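Local structure of putative monooxygenase Rv0793 (Mycobacterium tuberculosis, 1Y0H) at residues S61-A64 and L65-R69. The protein is a putative homodimeric monooxygenase that might take part in antibiotic biosynthesis or scavenge reactive oxygen species. Residues are numbered along the deposited sequence; the frame is centred on the assembly and turned at random.
Sequences SRIA and LDEHR. With ACT (acetate ion), chain C.
The short helix 62-69 of this ferredoxin-like fold opens with an N-cap at Ser61 and carries an i to i+4 salt bridge, Arg62 to Asp66, along one flank. Ser61 OG accepts from Ala64 N at 2.9 Å, and its carbonyl O begins the helical bonding by taking Leu65 N at 3.3 Å. CG anti to the backbone N (chi1 173°) and a bend at chi2 bring the end of the Arg62 chain alongside Asp66. NE then gives Asp66 OD1 a nearly straight bond of 3.0 Å; OD1 lies in the guanidinium plane, while NE meets it on the syn side, 31° out of the carboxylate plane. NH2 adds a weak second bond to the same oxygen; the guanidinium and carboxylate planes stand 71° apart. Leu65 CD2 sits over one face of the Arg62 guanidinium and also above the centre of that of Arg69. The two arginines come close, NH2 of Arg62 lying 3.5 Å from NH1 of Arg69, like charges whose proximity is probably eased by the Asp66 carboxylate paired with Arg62. His68 NE2 donates to O of an acetate (2.7 Å), probably from the crystallisation liquor, that is also hydrogen-bonded to Tyr42 OH, while ND1 bonds Glu36. Leu65 packs on strands 6-12 and 53-59, and His68 reaches helix 19-35.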
loop_
_atom_site.group_PDB
_atom_site.type_symbol
_atom_site.label_atom_id
_atom_site.label_comp_id
_atom_site.label_asym_id
_atom_site.label_seq_id
_atom_site.Cartn_x
_atom_site.Cartn_y
_atom_site.Cartn_z
ATOM N N SER A 61 14.718 -3.285 -6.323
ATOM C CA SER A 61 14.702 -3.237 -7.796
ATOM C C SER A 61 13.596 -4.149 -8.303
ATOM O O SER A 61 13.113 -5.007 -7.565
ATOM C CB SER A 61 16.051 -3.712 -8.366
ATOM O OG SER A 61 16.240 -5.109 -8.167
ATOM N N ARG A 62 13.193 -3.969 -9.561
ATOM C CA ARG A 62 12.261 -4.907 -10.174
ATOM C C ARG A 62 12.868 -6.308 -10.259
ATOM O O ARG A 62 12.153 -7.311 -10.117
ATOM C CB ARG A 62 11.815 -4.429 -11.562
ATOM C CG ARG A 62 10.975 -5.439 -12.312
ATOM C CD ARG A 62 9.657 -5.757 -11.587
ATOM N NE ARG A 62 9.041 -6.962 -12.144
ATOM C CZ ARG A 62 7.912 -6.970 -12.851
ATOM N NH1 ARG A 62 7.250 -5.836 -13.077
ATOM N NH2 ARG A 62 7.437 -8.116 -13.324
ATOM N N ILE A 63 14.183 -6.371 -10.494
ATOM C CA ILE A 63 14.922 -7.633 -10.515
ATOM C C ILE A 63 14.716 -8.384 -9.192
ATOM O O ILE A 63 14.501 -9.582 -9.193
ATOM C CB ILE A 63 16.420 -7.399 -10.778
ATOM C CG1 ILE A 63 16.608 -6.900 -12.219
ATOM C CG2 ILE A 63 17.241 -8.656 -10.545
ATOM C CD1 ILE A 63 17.804 -6.003 -12.380
ATOM N N ALA A 64 14.764 -7.648 -8.083
ATOM C CA ALA A 64 14.565 -8.228 -6.750
ATOM C C ALA A 64 13.165 -8.800 -6.579
ATOM O O ALA A 64 12.997 -9.830 -5.927
ATOM C CB ALA A 64 14.854 -7.192 -5.655
ATOM N N LEU A 65 12.171 -8.120 -7.149
ATOM C CA LEU A 65 10.786 -8.621 -7.141
ATOM C C LEU A 65 10.702 -9.908 -7.956
ATOM O O LEU A 65 10.013 -10.838 -7.577
ATOM C CB LEU A 65 9.816 -7.569 -7.687
ATOM C CG LEU A 65 8.367 -8.011 -7.864
ATOM C CD1 LEU A 65 7.830 -8.467 -6.513
ATOM C CD2 LEU A 65 7.529 -6.878 -8.445
ATOM N N ASP A 66 11.398 -9.956 -9.089
ATOM C CA ASP A 66 11.411 -11.166 -9.887
ATOM C C ASP A 66 12.051 -12.310 -9.114
ATOM O O ASP A 66 11.549 -13.432 -9.139
ATOM C CB ASP A 66 12.117 -10.909 -11.217
ATOM C CG ASP A 66 11.359 -9.913 -12.079
ATOM O OD1 ASP A 66 10.146 -9.728 -11.840
ATOM O OD2 ASP A 66 11.968 -9.303 -12.993
ATOM N N GLU A 67 13.134 -12.019 -8.399
ATOM C CA GLU A 67 13.776 -13.040 -7.548
ATOM C C GLU A 67 12.806 -13.552 -6.478
ATOM O O GLU A 67 12.738 -14.754 -6.208
ATOM C CB GLU A 67 15.058 -12.490 -6.915
ATOM C CG GLU A 67 16.144 -12.076 -7.901
ATOM C CD GLU A 67 16.991 -13.236 -8.419
ATOM O OE1 GLU A 67 18.046 -12.957 -9.030
ATOM O OE2 GLU A 67 16.623 -14.418 -8.220
ATOM N N HIS A 68 12.032 -12.639 -5.896
ATOM C CA HIS A 68 11.058 -12.993 -4.863
ATOM C C HIS A 68 10.026 -13.970 -5.420
ATOM O O HIS A 68 9.681 -14.961 -4.782
ATOM C CB HIS A 68 10.378 -11.718 -4.354
ATOM C CG HIS A 68 9.215 -11.967 -3.446
ATOM N ND1 HIS A 68 9.343 -12.606 -2.231
ATOM C CD2 HIS A 68 7.904 -11.652 -3.571
ATOM C CE1 HIS A 68 8.158 -12.673 -1.646
ATOM N NE2 HIS A 68 7.269 -12.101 -2.437
ATOM N N ARG A 69 9.537 -13.651 -6.610
ATOM C CA ARG A 69 8.499 -14.434 -7.264
ATOM C C ARG A 69 8.974 -15.807 -7.732
ATOM O O ARG A 69 8.149 -16.637 -8.113
ATOM C CB ARG A 69 7.918 -13.640 -8.425
ATOM C CG ARG A 69 7.048 -12.493 -7.966
ATOM C CD ARG A 69 6.681 -11.614 -9.141
ATOM N NE ARG A 69 5.603 -10.713 -8.772
ATOM C CZ ARG A 69 5.081 -9.783 -9.565
ATOM N NH1 ARG A 69 5.544 -9.600 -10.791
ATOM N NH2 ARG A 69 4.085 -9.032 -9.112
HETATM C C ACT C . 3.566 -12.034 -1.696
HETATM O O ACT C . 4.760 -12.015 -1.332
HETATM O OXT ACT C . 3.239 -11.251 -2.624
HETATM C CH3 ACT C . 2.582 -12.947 -1.037
#